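Local coordinates for flavohemoprotein (Vibrio cholerae O1 biovar El Tor, PDB 4EH1), which probably uses NAD(P)H and oxygen to convert nitric oxide to nitrate, its FAD-containing reductase domain, the part present here, feeding electrons to a globin heme, at residues Ile199-Met213 / Leu223-Pro237. Numbering follows the deposited sequence.
Sequences IEDGDFYLCGPIGFM and LGVDKARIHYEVFGP. With FAD (flavin-adenine dinucleotide), chain C; SO4 (sulfate ion), chain F.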
loop_
_atom_site.group_PDB
_atom_site.type_symbol
_atom_site.label_atom_id
_atom_site.label_comp_id
_atom_site.label_asym_id
_atom_site.label_seq_id
_atom_site.Cartn_x
_atom_site.Cartn_y
_atom_site.Cartn_z
ATOM N N ILE A 199 -9.802 -35.960 5.525
ATOM C CA ILE A 199 -10.181 -36.116 6.918
ATOM C C ILE A 199 -9.274 -37.135 7.635
ATOM O O ILE A 199 -8.777 -36.884 8.735
ATOM C CB ILE A 199 -11.664 -36.577 7.000
ATOM C CG1 ILE A 199 -12.593 -35.533 6.354
ATOM C CG2 ILE A 199 -12.070 -36.906 8.452
ATOM C CD1 ILE A 199 -12.493 -34.134 7.004
ATOM N N GLU A 200 -9.051 -38.285 7.008
ATOM C CA GLU A 200 -8.325 -39.370 7.683
ATOM C C GLU A 200 -6.820 -39.115 7.785
ATOM O O GLU A 200 -6.208 -39.432 8.793
ATOM C CB GLU A 200 -8.589 -40.719 7.008
ATOM C CG GLU A 200 -10.050 -41.167 7.040
ATOM C CD GLU A 200 -10.553 -41.537 8.442
ATOM O OE1 GLU A 200 -9.795 -42.185 9.206
ATOM O OE2 GLU A 200 -11.713 -41.186 8.772
ATOM N N ASP A 201 -6.223 -38.526 6.752
ATOM C CA ASP A 201 -4.778 -38.415 6.721
ATOM C C ASP A 201 -4.242 -36.996 6.818
ATOM O O ASP A 201 -3.065 -36.807 7.088
ATOM C CB ASP A 201 -4.233 -39.065 5.449
ATOM C CG ASP A 201 -4.501 -40.551 5.402
ATOM O OD1 ASP A 201 -4.256 -41.237 6.415
ATOM O OD2 ASP A 201 -4.968 -41.042 4.352
ATOM N N GLY A 202 -5.080 -35.999 6.562
ATOM C CA GLY A 202 -4.578 -34.640 6.455
ATOM C C GLY A 202 -4.075 -33.976 7.728
ATOM O O GLY A 202 -4.487 -34.323 8.835
ATOM N N ASP A 203 -3.160 -33.020 7.565
ATOM C CA ASP A 203 -2.848 -32.061 8.622
ATOM C C ASP A 203 -3.697 -30.802 8.415
ATOM O O ASP A 203 -3.668 -30.207 7.339
ATOM C CB ASP A 203 -1.376 -31.656 8.581
ATOM C CG ASP A 203 -0.512 -32.467 9.535
ATOM O OD1 ASP A 203 -1.035 -33.024 10.521
ATOM O OD2 ASP A 203 0.712 -32.525 9.305
ATOM N N PHE A 204 -4.404 -30.382 9.458
ATOM C CA PHE A 204 -5.276 -29.209 9.399
ATOM C C PHE A 204 -4.663 -28.075 10.207
ATOM O O PHE A 204 -4.511 -28.188 11.423
ATOM C CB PHE A 204 -6.686 -29.559 9.930
ATOM C CG PHE A 204 -7.413 -30.550 9.061
ATOM C CD1 PHE A 204 -7.050 -31.895 9.068
ATOM C CD2 PHE A 204 -8.427 -30.132 8.210
ATOM C CE1 PHE A 204 -7.694 -32.825 8.230
ATOM C CE2 PHE A 204 -9.072 -31.030 7.362
ATOM C CZ PHE A 204 -8.705 -32.384 7.362
ATOM N N TYR A 205 -4.298 -26.994 9.524
ATOM C CA TYR A 205 -3.759 -25.818 10.189
ATOM C C TYR A 205 -4.813 -24.723 10.162
ATOM O O TYR A 205 -5.386 -24.430 9.104
ATOM C CB TYR A 205 -2.483 -25.329 9.477
ATOM C CG TYR A 205 -1.287 -26.250 9.635
ATOM C CD1 TYR A 205 -1.126 -27.381 8.815
ATOM C CD2 TYR A 205 -0.296 -25.974 10.560
ATOM C CE1 TYR A 205 -0.001 -28.232 8.956
ATOM C CE2 TYR A 205 0.832 -26.819 10.712
ATOM C CZ TYR A 205 0.971 -27.943 9.901
ATOM O OH TYR A 205 2.086 -28.769 10.039
ATOM N N LEU A 206 -5.054 -24.115 11.317
ATOM C CA LEU A 206 -6.153 -23.168 11.515
ATOM C C LEU A 206 -5.662 -21.857 12.128
ATOM O O LEU A 206 -4.909 -21.874 13.099
ATOM C CB LEU A 206 -7.150 -23.748 12.523
ATOM C CG LEU A 206 -8.134 -24.843 12.115
ATOM C CD1 LEU A 206 -7.469 -26.049 11.465
ATOM C CD2 LEU A 206 -8.886 -25.285 13.331
ATOM N N CYS A 207 -6.115 -20.718 11.611
ATOM C CA CYS A 207 -5.773 -19.450 12.247
ATOM C C CYS A 207 -6.871 -18.414 12.129
ATOM O O CYS A 207 -7.378 -18.160 11.032
ATOM C CB CYS A 207 -4.507 -18.842 11.633
ATOM S SG CYS A 207 -4.013 -17.285 12.476
ATOM N N GLY A 208 -7.207 -17.781 13.251
ATOM C CA GLY A 208 -8.232 -16.745 13.244
ATOM C C GLY A 208 -8.705 -16.468 14.657
ATOM O O GLY A 208 -8.130 -16.990 15.613
ATOM N N PRO A 209 -9.759 -15.657 14.790
ATOM C CA PRO A 209 -10.328 -15.292 16.101
ATOM C C PRO A 209 -10.875 -16.544 16.779
ATOM O O PRO A 209 -11.222 -17.508 16.081
ATOM C CB PRO A 209 -11.496 -14.360 15.744
ATOM C CG PRO A 209 -11.278 -13.929 14.333
ATOM C CD PRO A 209 -10.465 -15.020 13.661
ATOM N N ILE A 210 -10.958 -16.515 18.104
ATOM C CA ILE A 210 -11.417 -17.658 18.883
ATOM C C ILE A 210 -12.802 -18.195 18.465
ATOM O O ILE A 210 -13.000 -19.411 18.387
ATOM C CB ILE A 210 -11.372 -17.353 20.421
ATOM C CG1 ILE A 210 -11.692 -18.611 21.237
ATOM C CG2 ILE A 210 -12.330 -16.206 20.798
ATOM C CD1 ILE A 210 -10.775 -19.794 20.887
ATOM N N GLY A 211 -13.762 -17.306 18.212
ATOM C CA GLY A 211 -15.103 -17.755 17.840
ATOM C C GLY A 211 -15.112 -18.592 16.570
ATOM O O GLY A 211 -15.671 -19.686 16.521
ATOM N N PHE A 212 -14.468 -18.082 15.533
ATOM C CA PHE A 212 -14.253 -18.858 14.312
ATOM C C PHE A 212 -13.452 -20.147 14.587
ATOM O O PHE A 212 -13.775 -21.241 14.077
ATOM C CB PHE A 212 -13.535 -17.996 13.263
ATOM C CG PHE A 212 -13.046 -18.780 12.045
ATOM C CD1 PHE A 212 -13.903 -19.046 10.974
ATOM C CD2 PHE A 212 -11.741 -19.222 11.968
ATOM C CE1 PHE A 212 -13.459 -19.760 9.866
ATOM C CE2 PHE A 212 -11.280 -19.947 10.858
ATOM C CZ PHE A 212 -12.136 -20.208 9.811
ATOM N N MET A 213 -12.401 -20.043 15.386
ATOM C CA MET A 213 -11.607 -21.242 15.678
ATOM C C MET A 213 -12.485 -22.350 16.322
ATOM O O MET A 213 -12.486 -23.497 15.884
ATOM C CB MET A 213 -10.445 -20.886 16.599
ATOM C CG MET A 213 -9.564 -22.064 16.969
ATOM S SD MET A 213 -8.597 -22.602 15.536
ATOM C CE MET A 213 -8.089 -21.047 14.820
ATOM N N LEU A 223 -16.306 -34.446 12.182
ATOM C CA LEU A 223 -16.053 -35.123 10.905
ATOM C C LEU A 223 -15.090 -36.304 11.076
ATOM O O LEU A 223 -15.003 -37.188 10.216
ATOM C CB LEU A 223 -15.484 -34.144 9.866
ATOM C CG LEU A 223 -16.507 -33.268 9.137
ATOM C CD1 LEU A 223 -15.829 -32.179 8.316
ATOM C CD2 LEU A 223 -17.382 -34.132 8.245
ATOM N N GLY A 224 -14.371 -36.317 12.192
ATOM C CA GLY A 224 -13.523 -37.439 12.510
ATOM C C GLY A 224 -12.027 -37.151 12.458
ATOM O O GLY A 224 -11.228 -38.078 12.539
ATOM N N VAL A 225 -11.644 -35.880 12.362
ATOM C CA VAL A 225 -10.238 -35.530 12.376
ATOM C C VAL A 225 -9.637 -35.717 13.759
ATOM O O VAL A 225 -10.157 -35.194 14.739
ATOM C CB VAL A 225 -9.991 -34.084 11.914
ATOM C CG1 VAL A 225 -8.468 -33.752 11.931
ATOM C CG2 VAL A 225 -10.557 -33.873 10.522
ATOM N N ASP A 226 -8.536 -36.464 13.840
ATOM C CA ASP A 226 -7.867 -36.660 15.123
ATOM C C ASP A 226 -7.268 -35.358 15.615
ATOM O O ASP A 226 -6.731 -34.572 14.839
ATOM C CB ASP A 226 -6.773 -37.726 15.069
ATOM C CG ASP A 226 -6.283 -38.105 16.459
ATOM O OD1 ASP A 226 -6.994 -38.854 17.156
ATOM O OD2 ASP A 226 -5.205 -37.640 16.878
ATOM N N LYS A 227 -7.359 -35.144 16.919
ATOM C CA LYS A 227 -6.951 -33.891 17.504
ATOM C C LYS A 227 -5.477 -33.650 17.244
ATOM O O LYS A 227 -5.063 -32.505 17.092
ATOM C CB LYS A 227 -7.254 -33.859 19.021
ATOM C CG LYS A 227 -6.409 -34.843 19.855
ATOM C CD LYS A 227 -6.858 -34.849 21.301
ATOM C CE LYS A 227 -5.961 -35.719 22.174
ATOM N NZ LYS A 227 -4.703 -35.023 22.579
ATOM N N ALA A 228 -4.691 -34.729 17.190
ATOM C CA ALA A 228 -3.254 -34.615 16.933
ATOM C C ALA A 228 -2.926 -34.043 15.544
ATOM O O ALA A 228 -1.789 -33.669 15.296
ATOM C CB ALA A 228 -2.559 -35.965 17.125
ATOM N N ARG A 229 -3.920 -33.970 14.654
ATOM C CA ARG A 229 -3.712 -33.438 13.309
ATOM C C ARG A 229 -4.354 -32.060 13.132
ATOM O O ARG A 229 -4.491 -31.553 12.013
ATOM C CB ARG A 229 -4.196 -34.434 12.232
ATOM C CG ARG A 229 -3.330 -35.715 12.162
ATOM C CD ARG A 229 -3.717 -36.680 11.015
ATOM N NE ARG A 229 -4.959 -37.410 11.287
ATOM C CZ ARG A 229 -6.143 -37.163 10.725
ATOM N NH1 ARG A 229 -6.288 -36.198 9.817
ATOM N NH2 ARG A 229 -7.195 -37.902 11.066
ATOM N N ILE A 230 -4.723 -31.441 14.251
ATOM C CA ILE A 230 -5.232 -30.076 14.218
ATOM C C ILE A 230 -4.219 -29.165 14.853
ATOM O O ILE A 230 -3.856 -29.329 16.019
ATOM C CB ILE A 230 -6.542 -29.957 14.970
ATOM C CG1 ILE A 230 -7.601 -30.798 14.263
ATOM C CG2 ILE A 230 -7.012 -28.494 15.027
ATOM C CD1 ILE A 230 -8.816 -31.064 15.079
ATOM N N HIS A 231 -3.737 -28.207 14.084
ATOM C CA HIS A 231 -2.722 -27.303 14.596
ATOM C C HIS A 231 -3.289 -25.893 14.454
ATOM O O HIS A 231 -3.910 -25.566 13.439
ATOM C CB HIS A 231 -1.427 -27.453 13.796
ATOM C CG HIS A 231 -1.096 -28.864 13.419
ATOM N ND1 HIS A 231 -0.283 -29.674 14.190
ATOM C CD2 HIS A 231 -1.445 -29.602 12.335
ATOM C CE1 HIS A 231 -0.160 -30.854 13.601
ATOM N NE2 HIS A 231 -0.851 -30.833 12.472
ATOM N N TYR A 232 -3.099 -25.045 15.456
ATOM C CA TYR A 232 -3.854 -23.810 15.436
ATOM C C TYR A 232 -3.137 -22.701 16.145
ATOM O O TYR A 232 -2.297 -22.942 17.006
ATOM C CB TYR A 232 -5.223 -24.016 16.103
ATOM C CG TYR A 232 -5.110 -24.149 17.611
ATOM C CD1 TYR A 232 -4.534 -25.280 18.180
ATOM C CD2 TYR A 232 -5.567 -23.153 18.459
ATOM C CE1 TYR A 232 -4.401 -25.423 19.543
ATOM C CE2 TYR A 232 -5.452 -23.288 19.847
ATOM C CZ TYR A 232 -4.862 -24.430 20.382
ATOM O OH TYR A 232 -4.725 -24.594 21.744
ATOM N N GLU A 233 -3.485 -21.478 15.769
ATOM C CA GLU A 233 -3.043 -20.296 16.472
ATOM C C GLU A 233 -4.199 -19.288 16.545
ATOM O O GLU A 233 -4.836 -18.994 15.541
ATOM C CB GLU A 233 -1.863 -19.662 15.762
ATOM C CG GLU A 233 -1.237 -18.538 16.593
ATOM C CD GLU A 233 0.102 -18.067 16.050
ATOM O OE1 GLU A 233 1.132 -18.243 16.739
ATOM O OE2 GLU A 233 0.127 -17.517 14.927
ATOM N N VAL A 234 -4.464 -18.762 17.732
ATOM C CA VAL A 234 -5.538 -17.782 17.905
ATOM C C VAL A 234 -5.034 -16.361 18.009
ATOM O O VAL A 234 -4.115 -16.066 18.784
ATOM C CB VAL A 234 -6.429 -18.100 19.150
ATOM C CG1 VAL A 234 -7.444 -17.005 19.390
ATOM C CG2 VAL A 234 -7.117 -19.408 18.956
ATOM N N PHE A 235 -5.600 -15.488 17.182
ATOM C CA PHE A 235 -5.557 -14.039 17.425
ATOM C C PHE A 235 -6.746 -13.375 16.743
ATOM O O PHE A 235 -7.180 -13.825 15.682
ATOM C CB PHE A 235 -4.219 -13.389 17.068
ATOM C CG PHE A 235 -3.750 -13.621 15.648
ATOM C CD1 PHE A 235 -4.028 -12.698 14.643
ATOM C CD2 PHE A 235 -2.967 -14.716 15.337
ATOM C CE1 PHE A 235 -3.557 -12.888 13.338
ATOM C CE2 PHE A 235 -2.478 -14.892 14.047
ATOM C CZ PHE A 235 -2.775 -13.980 13.048
ATOM N N GLY A 236 -7.291 -12.334 17.361
ATOM C CA GLY A 236 -8.663 -11.953 17.075
ATOM C C GLY A 236 -8.978 -10.545 16.618
ATOM O O GLY A 236 -8.454 -10.086 15.604
ATOM N N PRO A 237 -9.871 -9.857 17.351
ATOM C CA PRO A 237 -10.511 -10.371 18.564
ATOM C C PRO A 237 -11.842 -11.046 18.261
ATOM O O PRO A 237 -12.266 -11.872 19.070
ATOM C CB PRO A 237 -10.744 -9.101 19.395
ATOM C CG PRO A 237 -10.556 -7.927 18.425
ATOM C CD PRO A 237 -10.338 -8.497 17.052
HETATM P PA FAD C . -4.964 -2.278 21.057
HETATM O O1A FAD C . -4.150 -3.193 21.800
HETATM O O2A FAD C . -4.871 -0.869 21.229
HETATM O O5B FAD C . -6.435 -2.637 21.362
HETATM C C5B FAD C . -6.817 -3.964 21.619
HETATM C C4B FAD C . -8.318 -4.155 21.731
HETATM O O4B FAD C . -8.816 -3.631 22.947
HETATM C C3B FAD C . -9.001 -3.416 20.621
HETATM O O3B FAD C . -10.133 -4.154 20.236
HETATM C C2B FAD C . -9.444 -2.144 21.260
HETATM O O2B FAD C . -10.606 -1.735 20.608
HETATM C C1B FAD C . -9.657 -2.532 22.693
HETATM N N9A FAD C . -9.273 -1.418 23.553
HETATM C C8A FAD C . -8.168 -0.708 23.478
HETATM N N7A FAD C . -8.145 0.251 24.403
HETATM C C5A FAD C . -9.266 0.158 25.081
HETATM C C6A FAD C . -9.865 0.884 26.191
HETATM N N6A FAD C . -9.238 1.916 26.771
HETATM N N1A FAD C . -11.057 0.474 26.584
HETATM C C2A FAD C . -11.671 -0.541 26.020
HETATM N N3A FAD C . -11.191 -1.240 25.013
HETATM C C4A FAD C . -10.012 -0.937 24.506
HETATM N N1 FAD C . -2.342 -8.812 14.084
HETATM C C2 FAD C . -2.198 -8.583 12.780
HETATM O O2 FAD C . -2.708 -7.598 12.312
HETATM N N3 FAD C . -1.511 -9.368 11.969
HETATM C C4 FAD C . -0.908 -10.440 12.385
HETATM O O4 FAD C . -0.294 -11.108 11.595
HETATM C C4X FAD C . -1.028 -10.776 13.808
HETATM N N5 FAD C . -0.466 -11.848 14.315
HETATM C C5X FAD C . -0.595 -12.139 15.595
HETATM C C6 FAD C . 0.005 -13.263 16.065
HETATM C C7 FAD C . -0.110 -13.598 17.379
HETATM C C7M FAD C . 0.538 -14.826 17.895
HETATM C C8 FAD C . -0.861 -12.745 18.287
HETATM C C8M FAD C . -0.950 -13.137 19.712
HETATM C C9 FAD C . -1.463 -11.609 17.823
HETATM C C9A FAD C . -1.361 -11.280 16.498
HETATM N N10 FAD C . -1.965 -10.137 16.000
HETATM C C10 FAD C . -1.809 -9.873 14.649
HETATM C "C1'" FAD C . -2.700 -9.240 16.884
HETATM C "C2'" FAD C . -1.849 -8.006 17.184
HETATM O "O2'" FAD C . -0.665 -8.301 17.892
HETATM C "C3'" FAD C . -2.502 -6.926 18.021
HETATM O "O3'" FAD C . -3.064 -7.452 19.192
HETATM C "C4'" FAD C . -3.485 -6.045 17.271
HETATM O "O4'" FAD C . -2.825 -5.488 16.159
HETATM C "C5'" FAD C . -4.110 -4.946 18.122
HETATM O "O5'" FAD C . -3.197 -4.027 18.643
HETATM P P FAD C . -3.466 -2.517 18.749
HETATM O O1P FAD C . -2.394 -1.976 19.517
HETATM O O2P FAD C . -3.691 -2.017 17.448
HETATM O O3P FAD C . -4.800 -2.493 19.530
HETATM S S SO4 F . 0.167 -25.665 17.958
HETATM O O1 SO4 F . -1.208 -26.163 17.898
HETATM O O2 SO4 F . 0.344 -24.808 19.132
HETATM O O3 SO4 F . 1.096 -26.794 18.032
HETATM O O4 SO4 F . 0.468 -24.905 16.747
HETATM O O HOH W 1 -9.715 -14.153 19.383
HETATM O O HOH W 2 -14.058 -14.214 18.215
#
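Phe204 N donates to Arg229 O, just ahead of strand 230-234, which runs parallel to strand 203-208 at the edge of the NAD-binding sheet; helix 210-223 makes the beta-alpha-beta crossover between them. The chain of Arg229 then runs back along the turn 199-202 that leads into strand 203-208. Its CB lies 3.4 Å from Gly202 O, and CG and CD pass the same oxygen, CG also beside Asp203 OD1; a bend at chi3 (-74°) turns the guanidinium across the turn. Glu200 O sits over one face of the guanidinium, near CZ and NH2, at too poor an angle for a hydrogen bond. NH1 reaches Gly202 O in the carbonyl plane, on a lone pair (2.8 Å), and NH1 and NH2 together grip Ile199 O end-on. Three bonds to two backbone oxygens thus fix the plane of the group. Nearby, Val225 CG2 covers one face of the Phe204 ring.

On the sheet face bearing Tyr205, the His231 ring forms an offset stack with the phenol, centroids 4.5 Å apart and planes at 24°. His231 NE2 gives a nearly straight hydrogen bond (178°) to Asp203 OD1, in the imidazole plane but from above the carboxylate, which Arg113 and Arg115 also engage through salt bridges. Tyr205 OH is hydrogen-bonded to Val111 N and Arg113 NH1.

Toward the C-terminal ends of the two strands the contact reaches the flavin. Phe235 lays one face on the isoalloxazine, its CE1 3.3 Å from FAD C4X, while Cys207 SG approaches the ring obliquely at CE2. Glu233, which probably influences the heme and FAD redox potentials, brings OE1 to 3.7 Å from the flavin methyl C7M.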